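Local atomic coordinates of lipase (Penicillium expansum, PDB entry 3G7N), a protein that hydrolyses triacylglycerols such as tributyrin as a secreted alkaline lipase, releasing free fatty acids. Residues F30-V35 / A59-G64; K36-L41 / G47-S52; L41-N46 / W103-D108. All blocks are in the same frame, centred on the assembly; numbering follows the deposited sequence. Where two conformers were deposited one is given.

Interaction 1 (F30-V35 / A59-G64). Unlike the reference sequence in segment 30-35: Val35 (reference Ala).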
loop_
_atom_site.group_PDB
_atom_site.type_symbol
_atom_site.label_atom_id
_atom_site.label_comp_id
_atom_site.label_asym_id
_atom_site.label_seq_id
_atom_site.Cartn_x
_atom_site.Cartn_y
_atom_site.Cartn_z
ATOM N N PHE A 30 16.476 -4.446 -0.800
ATOM C CA PHE A 30 16.862 -4.004 -2.110
ATOM C C PHE A 30 17.549 -2.644 -2.052
ATOM O O PHE A 30 18.512 -2.511 -1.285
ATOM C CB PHE A 30 15.677 -4.095 -3.075
ATOM C CG PHE A 30 15.157 -5.502 -3.226
ATOM C CD1 PHE A 30 15.816 -6.393 -4.060
ATOM C CD2 PHE A 30 14.208 -6.007 -2.343
ATOM C CE1 PHE A 30 15.502 -7.745 -4.036
ATOM C CE2 PHE A 30 13.832 -7.343 -2.391
ATOM C CZ PHE A 30 14.512 -8.219 -3.217
ATOM N N ASP A 31 17.061 -1.636 -2.763
ATOM C CA ASP A 31 17.755 -0.340 -2.785
ATOM C C ASP A 31 17.463 0.530 -1.543
ATOM O O ASP A 31 18.029 1.621 -1.396
ATOM C CB ASP A 31 17.400 0.416 -4.050
ATOM C CG ASP A 31 15.910 0.639 -4.192
ATOM O OD1 ASP A 31 15.204 -0.339 -4.533
ATOM O OD2 ASP A 31 15.420 1.759 -3.932
ATOM N N VAL A 32 16.554 0.082 -0.682
ATOM C CA VAL A 32 16.170 0.861 0.506
ATOM C C VAL A 32 17.016 0.473 1.720
ATOM O O VAL A 32 17.017 -0.687 2.171
ATOM C CB VAL A 32 14.664 0.693 0.821
ATOM C CG1 VAL A 32 14.318 1.371 2.161
ATOM C CG2 VAL A 32 13.829 1.237 -0.326
ATOM N N THR A 33 17.762 1.441 2.247
ATOM C CA THR A 33 18.462 1.269 3.519
ATOM C C THR A 33 17.471 1.495 4.664
ATOM O O THR A 33 16.816 2.531 4.736
ATOM C CB THR A 33 19.599 2.276 3.652
ATOM O OG1 THR A 33 20.528 2.087 2.572
ATOM C CG2 THR A 33 20.329 2.103 4.977
ATOM N N ILE A 34 17.313 0.497 5.528
ATOM C CA ILE A 34 16.275 0.552 6.549
ATOM C C ILE A 34 16.820 1.218 7.795
ATOM O O ILE A 34 17.763 0.694 8.400
ATOM C CB ILE A 34 15.711 -0.865 6.882
ATOM C CG1 ILE A 34 15.086 -1.517 5.635
ATOM C CG2 ILE A 34 14.666 -0.771 8.010
ATOM C CD1 ILE A 34 14.993 -3.060 5.699
ATOM N N VAL A 35 16.237 2.344 8.186
ATOM C CA VAL A 35 16.731 3.118 9.324
ATOM C C VAL A 35 15.903 2.899 10.578
ATOM O O VAL A 35 16.391 3.119 11.696
ATOM C CB VAL A 35 16.757 4.594 9.008
ATOM C CG1 VAL A 35 17.677 4.878 7.851
ATOM C CG2 VAL A 35 15.421 5.042 8.668
ATOM N N ALA A 59 11.179 5.993 2.191
ATOM C CA ALA A 59 10.206 4.916 1.953
ATOM C C ALA A 59 9.621 4.423 3.266
ATOM O O ALA A 59 10.328 4.231 4.258
ATOM C CB ALA A 59 10.889 3.763 1.249
ATOM N N VAL A 60 8.318 4.179 3.221
ATOM C CA VAL A 60 7.573 3.495 4.284
ATOM C C VAL A 60 7.018 2.190 3.723
ATOM O O VAL A 60 6.191 2.208 2.795
ATOM C CB VAL A 60 6.401 4.367 4.778
ATOM C CG1 VAL A 60 5.613 3.638 5.856
ATOM C CG2 VAL A 60 6.903 5.744 5.290
ATOM N N ILE A 61 7.498 1.067 4.245
ATOM C CA ILE A 61 7.168 -0.244 3.678
ATOM C C ILE A 61 6.434 -1.033 4.755
ATOM O O ILE A 61 6.988 -1.285 5.830
ATOM C CB ILE A 61 8.428 -1.016 3.271
ATOM C CG1 ILE A 61 9.321 -0.193 2.334
ATOM C CG2 ILE A 61 8.045 -2.328 2.591
ATOM C CD1 ILE A 61 10.709 -0.801 2.119
ATOM N N MET A 62 5.167 -1.340 4.505
ATOM C CA MET A 62 4.336 -2.004 5.503
ATOM C C MET A 62 4.174 -3.478 5.189
ATOM O O MET A 62 3.927 -3.862 4.046
ATOM C CB MET A 62 2.962 -1.358 5.562
ATOM C CG MET A 62 3.012 0.135 5.984
ATOM S SD MET A 62 3.981 0.482 7.489
ATOM C CE MET A 62 2.992 -0.368 8.726
ATOM N N ARG A 63 4.257 -4.297 6.226
ATOM C CA ARG A 63 4.029 -5.738 6.069
ATOM C C ARG A 63 2.545 -6.032 6.095
ATOM O O ARG A 63 1.817 -5.477 6.931
ATOM C CB ARG A 63 4.760 -6.522 7.153
ATOM C CG ARG A 63 4.838 -8.018 6.850
ATOM C CD ARG A 63 5.314 -8.782 8.055
ATOM N NE ARG A 63 4.257 -8.853 9.052
ATOM C CZ ARG A 63 4.448 -9.191 10.318
ATOM N NH1 ARG A 63 5.567 -9.812 10.675
ATOM N NH2 ARG A 63 3.443 -9.106 11.170
ATOM N N GLY A 64 2.130 -7.058 5.344
ATOM C CA GLY A 64 0.829 -7.700 5.556
ATOM C C GLY A 64 0.786 -8.586 6.807
ATOM O O GLY A 64 1.687 -8.559 7.657
#
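Val32 meets Ala59 and Ile61 with its two methyl branches. Its CB points toward segment 59-64 and forks there. CG2 meets the earlier residue: Val32 CG2 is 4.2 Å from Ala59 CB. CG1 takes the other branch, anti to the backbone N (chi1 173°). That torsion places Val32 CG1 4.2 Å from Ile61 CD1. Ile61 supplies its outermost carbon, because its chain runs extended from CA to CD1 (chi2 169°). No hydrogen bond joins the segments. Strand 45-52 lies between strands 32-40 and 57-62, yet the CA atoms of Val32 and Ala59 come within 7.4 Å. All three strands belong to the central mixed sheet of the alpha/beta hydrolase fold. The contact is between side chains on one face, spanning the middle strand. Ala59 makes a backbone hydrogen bond to Gly50 of that strand. Helix 8-23 covers the same face: Val32 also touches Arg13, and Ile61 touches Ala21. Asp31 OD2 forms a salt bridge with Arg13 and a hydrogen bond with Ser52 OG. Val60 points away from segment 30-35; its side chain touches Ile110 and Val114 of helix 97-120. The side chain of Ile61 lies about 12 Å from that of Ser132, the probable nucleophile.

Interaction 2 (K36-L41 / G47-S52)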
loop_
_atom_site.group_PDB
_atom_site.type_symbol
_atom_site.label_atom_id
_atom_site.label_comp_id
_atom_site.label_asym_id
_atom_site.label_seq_id
_atom_site.Cartn_x
_atom_site.Cartn_y
_atom_site.Cartn_z
ATOM N N LYS A 36 14.668 2.442 10.428
ATOM C CA LYS A 36 13.790 2.267 11.588
ATOM C C LYS A 36 12.850 1.103 11.341
ATOM O O LYS A 36 12.250 0.999 10.264
ATOM C CB LYS A 36 12.983 3.558 11.804
ATOM C CG LYS A 36 11.997 3.554 12.944
ATOM C CD LYS A 36 12.724 3.734 14.235
ATOM C CE LYS A 36 11.817 4.285 15.332
ATOM N NZ LYS A 36 12.642 4.419 16.562
ATOM N N ARG A 37 12.764 0.192 12.303
ATOM C CA ARG A 37 11.865 -0.955 12.173
ATOM C C ARG A 37 10.643 -0.755 13.040
ATOM O O ARG A 37 10.768 -0.506 14.236
ATOM C CB ARG A 37 12.623 -2.240 12.506
ATOM C CG ARG A 37 13.872 -2.390 11.602
ATOM C CD ARG A 37 14.772 -3.561 11.967
ATOM N NE ARG A 37 14.276 -4.812 11.414
ATOM C CZ ARG A 37 14.539 -5.234 10.177
ATOM N NH1 ARG A 37 15.362 -4.545 9.401
ATOM N NH2 ARG A 37 14.088 -6.410 9.780
ATOM N N ILE A 38 9.492 -0.695 12.368
ATOM C CA ILE A 38 8.181 -0.383 12.935
ATOM C C ILE A 38 7.503 -1.671 13.429
ATOM O O ILE A 38 7.460 -2.671 12.716
ATOM C CB ILE A 38 7.271 0.241 11.844
ATOM C CG1 ILE A 38 7.928 1.478 11.211
ATOM C CG2 ILE A 38 5.892 0.562 12.418
ATOM C CD1 ILE A 38 8.183 2.630 12.188
ATOM N N TYR A 39 7.077 -1.680 14.691
ATOM C CA TYR A 39 6.469 -2.889 15.252
ATOM C C TYR A 39 5.373 -2.530 16.261
ATOM O O TYR A 39 5.532 -1.570 17.022
ATOM C CB TYR A 39 7.561 -3.751 15.896
ATOM C CG TYR A 39 7.102 -5.094 16.415
ATOM C CD1 TYR A 39 6.289 -5.924 15.647
ATOM C CD2 TYR A 39 7.570 -5.579 17.630
ATOM C CE1 TYR A 39 5.830 -7.133 16.145
ATOM C CE2 TYR A 39 7.139 -6.797 18.126
ATOM C CZ TYR A 39 6.285 -7.578 17.372
ATOM O OH TYR A 39 5.903 -8.812 17.847
ATOM N N ASP A 40 4.177 -3.071 16.033
ATOM C CA ASP A 40 3.121 -3.111 17.064
ATOM C C ASP A 40 2.589 -4.534 17.298
ATOM O O ASP A 40 1.979 -5.139 16.421
ATOM C CB ASP A 40 1.960 -2.169 16.693
ATOM C CG ASP A 40 0.958 -2.003 17.830
ATOM O OD1 ASP A 40 1.369 -1.550 18.916
ATOM O OD2 ASP A 40 -0.186 -2.479 17.679
ATOM N N LEU A 41 2.894 -5.068 18.479
ATOM C CA LEU A 41 2.658 -6.470 18.818
ATOM C C LEU A 41 1.170 -6.815 18.767
ATOM O O LEU A 41 0.770 -7.825 18.182
ATOM C CB LEU A 41 3.199 -6.753 20.224
ATOM C CG LEU A 41 4.689 -6.490 20.469
ATOM C CD1 LEU A 41 4.922 -5.871 21.843
ATOM C CD2 LEU A 41 5.475 -7.783 20.332
ATOM N N GLY A 47 6.657 -3.027 9.853
ATOM C CA GLY A 47 7.116 -2.438 8.607
ATOM C C GLY A 47 8.477 -1.824 8.800
ATOM O O GLY A 47 9.132 -2.069 9.816
ATOM N N PHE A 48 8.869 -0.995 7.836
ATOM C CA PHE A 48 10.219 -0.437 7.773
ATOM C C PHE A 48 10.054 1.000 7.350
ATOM O O PHE A 48 9.269 1.295 6.450
ATOM C CB PHE A 48 11.022 -1.067 6.608
ATOM C CG PHE A 48 11.151 -2.550 6.635
ATOM C CD1 PHE A 48 11.471 -3.212 7.812
ATOM C CD2 PHE A 48 11.246 -3.249 5.427
ATOM C CE1 PHE A 48 11.774 -4.567 7.799
ATOM C CE2 PHE A 48 11.573 -4.599 5.406
ATOM C CZ PHE A 48 11.818 -5.259 6.600
ATOM N N VAL A 49 10.958 1.847 7.815
ATOM C CA VAL A 49 11.168 3.168 7.217
ATOM C C VAL A 49 12.626 3.297 6.861
ATOM O O VAL A 49 13.494 2.735 7.538
ATOM C CB VAL A 49 10.778 4.306 8.188
ATOM C CG1 VAL A 49 10.909 5.660 7.489
ATOM C CG2 VAL A 49 9.335 4.104 8.659
ATOM N N GLY A 50 12.903 3.891 5.708
ATOM C CA GLY A 50 14.300 4.128 5.347
ATOM C C GLY A 50 14.391 4.980 4.101
ATOM O O GLY A 50 13.488 5.750 3.814
ATOM N N TYR A 51 15.543 4.916 3.447
ATOM C CA TYR A 51 15.817 5.787 2.306
ATOM C C TYR A 51 16.524 4.997 1.219
ATOM O O TYR A 51 17.266 4.053 1.485
ATOM C CB TYR A 51 16.661 7.007 2.719
ATOM C CG TYR A 51 18.033 6.675 3.199
ATOM C CD1 TYR A 51 19.104 6.640 2.315
ATOM C CD2 TYR A 51 18.271 6.340 4.525
ATOM C CE1 TYR A 51 20.377 6.296 2.744
ATOM C CE2 TYR A 51 19.528 5.950 4.961
ATOM C CZ TYR A 51 20.584 5.932 4.066
ATOM O OH TYR A 51 21.842 5.546 4.493
ATOM N N SER A 52 16.295 5.430 -0.018
ATOM C CA SER A 52 16.981 4.879 -1.188
ATOM C C SER A 52 17.821 5.987 -1.810
ATOM O O SER A 52 17.288 6.899 -2.414
ATOM C CB SER A 52 15.954 4.420 -2.209
ATOM O OG SER A 52 16.639 4.043 -3.413
#
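Lys36 and Val49 form an antiparallel hydrogen-bonded pair, and so do Ile38 and Gly47. The hydrogen bond from Lys36 N to Val49 O is 3.1 Å; the one from Val49 N to Lys36 O is 2.9 Å and nearly straight (169°). Two residues along, Ile38 N bonds to Gly47 O at 2.9 Å, and Gly47 N to Ile38 O at 3.0 Å. Between them Arg37 faces Phe48 as a non-hydrogen-bonded pair. Phe48 CA sits 3.5 Å from Lys36 O as a CA-H...O contact.

The side chains of Arg37 and Phe48 run side by side on one face. Phe48 CE1 lies over one face of the Arg37 guanidinium, 3.6 Å from Arg37 NH2. The two planes are 51° apart, so this is no parallel stack. A bend at chi3 (82°) turns the guanidinium, and the hydrogen bond of Arg37 NH1 to Cys25 O helps to hold it. On the opposite face Ile38 CG1 touches Val49 CG2 at 3.9 Å.

These two strands, 32-40 and 45-52, make a beta hairpin in the hydrolase sheet. Ile38 packs on Val106 and Ile110 of helix 97-120, and Val49 on Glu113. On the other face Phe48 touches Ile34 and Ile61, and Ile61 belongs to the next strand, 57-62.

Interaction 3 (L41-N46 / W103-D108)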
loop_
_atom_site.group_PDB
_atom_site.type_symbol
_atom_site.label_atom_id
_atom_site.label_comp_id
_atom_site.label_asym_id
_atom_site.label_seq_id
_atom_site.Cartn_x
_atom_site.Cartn_y
_atom_site.Cartn_z
ATOM N N LEU A 41 2.894 -5.068 18.479
ATOM C CA LEU A 41 2.658 -6.470 18.818
ATOM C C LEU A 41 1.170 -6.815 18.767
ATOM O O LEU A 41 0.770 -7.825 18.182
ATOM C CB LEU A 41 3.199 -6.753 20.224
ATOM C CG LEU A 41 4.689 -6.490 20.469
ATOM C CD1 LEU A 41 4.922 -5.871 21.843
ATOM C CD2 LEU A 41 5.475 -7.783 20.332
ATOM N N VAL A 42 0.364 -5.963 19.388
ATOM C CA VAL A 42 -1.054 -6.242 19.621
ATOM C C VAL A 42 -1.856 -6.232 18.328
ATOM O O VAL A 42 -2.660 -7.144 18.082
ATOM C CB VAL A 42 -1.662 -5.242 20.628
ATOM C CG1 VAL A 42 -1.098 -5.491 22.010
ATOM C CG2 VAL A 42 -1.372 -3.815 20.205
ATOM N N THR A 43 -1.496 -5.309 17.432
ATOM C CA THR A 43 -2.094 -5.250 16.105
ATOM C C THR A 43 -1.262 -6.028 15.077
ATOM O O THR A 43 -1.677 -6.190 13.924
ATOM C CB THR A 43 -2.301 -3.782 15.656
ATOM O OG1 THR A 43 -1.028 -3.142 15.496
ATOM C CG2 THR A 43 -3.100 -3.006 16.699
ATOM N N ASP A 44 -0.180 -6.644 15.552
ATOM C CA ASP A 44 0.768 -7.343 14.690
ATOM C C ASP A 44 1.148 -6.499 13.463
ATOM O O ASP A 44 1.301 -7.031 12.366
ATOM C CB ASP A 44 0.203 -8.704 14.261
ATOM C CG ASP A 44 1.252 -9.605 13.630
ATOM O OD1 ASP A 44 2.433 -9.533 14.040
ATOM O OD2 ASP A 44 0.903 -10.335 12.673
ATOM N N THR A 45 1.356 -5.198 13.682
ATOM C CA THR A 45 1.715 -4.254 12.603
ATOM C C THR A 45 3.229 -4.177 12.516
ATOM O O THR A 45 3.892 -3.964 13.525
ATOM C CB THR A 45 1.196 -2.824 12.896
ATOM O OG1 THR A 45 -0.222 -2.853 13.113
ATOM C CG2 THR A 45 1.500 -1.888 11.715
ATOM N N ASN A 46 3.763 -4.428 11.332
ATOM C CA ASN A 46 5.195 -4.439 11.140
ATOM C C ASN A 46 5.499 -3.663 9.881
ATOM O O ASN A 46 4.729 -3.676 8.925
ATOM C CB ASN A 46 5.683 -5.882 10.982
ATOM C CG ASN A 46 5.720 -6.630 12.292
ATOM O OD1 ASN A 46 6.768 -6.710 12.939
ATOM N ND2 ASN A 46 4.596 -7.237 12.664
ATOM N N TRP A 103 -2.887 1.205 11.816
ATOM C CA TRP A 103 -2.146 2.385 11.338
ATOM C C TRP A 103 -1.928 3.400 12.464
ATOM O O TRP A 103 -0.834 3.928 12.646
ATOM C CB TRP A 103 -2.834 3.057 10.155
ATOM C CG TRP A 103 -2.055 4.231 9.674
ATOM C CD1 TRP A 103 -2.276 5.551 10.007
ATOM C CD2 TRP A 103 -0.755 4.187 9.071
ATOM N NE1 TRP A 103 -1.208 6.324 9.607
ATOM C CE2 TRP A 103 -0.287 5.515 8.985
ATOM C CE3 TRP A 103 0.034 3.153 8.524
ATOM C CZ2 TRP A 103 0.965 5.832 8.467
ATOM C CZ3 TRP A 103 1.257 3.474 7.961
ATOM C CH2 TRP A 103 1.700 4.817 7.916
ATOM N N SER A 104 -2.980 3.687 13.233
ATOM C CA SER A 104 -2.888 4.704 14.269
ATOM C C SER A 104 -1.883 4.320 15.340
ATOM O O SER A 104 -1.237 5.191 15.920
ATOM C CB SER A 104 -4.269 4.956 14.880
ATOM O OG SER A 104 -4.683 3.855 15.660
ATOM N N ALA A 105 -1.661 3.027 15.516
ATOM C CA ALA A 105 -0.664 2.541 16.474
ATOM C C ALA A 105 0.756 2.946 16.078
ATOM O O ALA A 105 1.599 3.142 16.954
ATOM C CB ALA A 105 -0.759 1.037 16.655
ATOM N N VAL A 106 1.031 3.005 14.772
ATOM C CA VAL A 106 2.391 3.240 14.272
ATOM C C VAL A 106 2.561 4.601 13.629
ATOM O O VAL A 106 3.691 5.000 13.324
ATOM C CB VAL A 106 2.843 2.140 13.280
ATOM C CG1 VAL A 106 2.908 0.772 13.973
ATOM C CG2 VAL A 106 1.923 2.085 12.053
ATOM N N HIS A 107 1.462 5.332 13.463
ATOM C CA HIS A 107 1.452 6.582 12.721
ATOM C C HIS A 107 2.511 7.558 13.218
ATOM O O HIS A 107 3.274 8.112 12.431
ATOM C CB HIS A 107 0.058 7.218 12.815
ATOM C CG HIS A 107 -0.065 8.527 12.107
ATOM N ND1 HIS A 107 -0.047 9.749 12.754
ATOM C CD2 HIS A 107 -0.352 8.793 10.815
ATOM C CE1 HIS A 107 -0.250 10.710 11.872
ATOM N NE2 HIS A 107 -0.463 10.154 10.689
ATOM N N ASP A 108 2.482 7.877 14.510
ATOM C CA ASP A 108 3.367 8.928 15.018
ATOM C C ASP A 108 4.842 8.524 14.918
ATOM O O ASP A 108 5.683 9.356 14.575
ATOM C CB ASP A 108 3.031 9.304 16.467
ATOM C CG ASP A 108 1.749 10.100 16.590
ATOM O OD1 ASP A 108 1.448 10.893 15.681
ATOM O OD2 ASP A 108 1.264 10.214 17.738
#
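Thr45 and Val106 reach toward each other tip to tip and make the main apolar contact. Thr45 CG2 stands 3.8 Å from Val106 CG1 and 4.0 Å from Val106 CG2. The Thr45 methyl is anti to its own backbone nitrogen (chi1 -56° for OG1), which presents carbon rather than oxygen to the helix. Val106 CG2 also lies above the Trp103 ring, offset toward its rim. A looser, mixed contact brings Ala105 CB of the helix 4.3 Å from Thr43 OG1 at the turn.

The threonine hydroxyls bond within the hairpin. Thr45 OG1 bonds to Thr43 OG1, though the modelled 2.5 Å is very short and doubtful. Thr43 OG1 is in turn hydrogen-bonded to Asp40 OD2. Asp44 OD1 reaches Arg63, outside the hairpin, in a salt bridge.

At this hairpin end the backbone adds a G1 beta bulge, in which Asp44 and Thr45 both face Asp40. Asp44 adopts the left-handed helical conformation there (phi 47°, psi 41°).

No hydrogen bond crosses to helix 97-120. Thr45 offers the helix a methyl, Thr43 its hydroxyl oxygen, against a carbon. The hairpin end thus rests on the helix through van der Waals packing alone in this contact.

Interactions 1 and 2 share strand 32-40, and interactions 2 and 3 share strand 45-52. Interaction 2 is nested along the chain inside the loop that interaction 1 closes. It is the one of the three with hydrogen bonds between its segments, as befits neighbouring strands. It is mostly buried, with Arg37 exposed at its edge. Interaction 1 is buried and joins two strands separated by a third, through aliphatic groups. Interaction 3 is only partly buried and links the hairpin end to helix 97-120, also without bonds across. The contacts also touch one another: Thr33 N is 2.8 Å from Tyr51 O, and Met62 CE is 3.7 Å from Thr45 CG2.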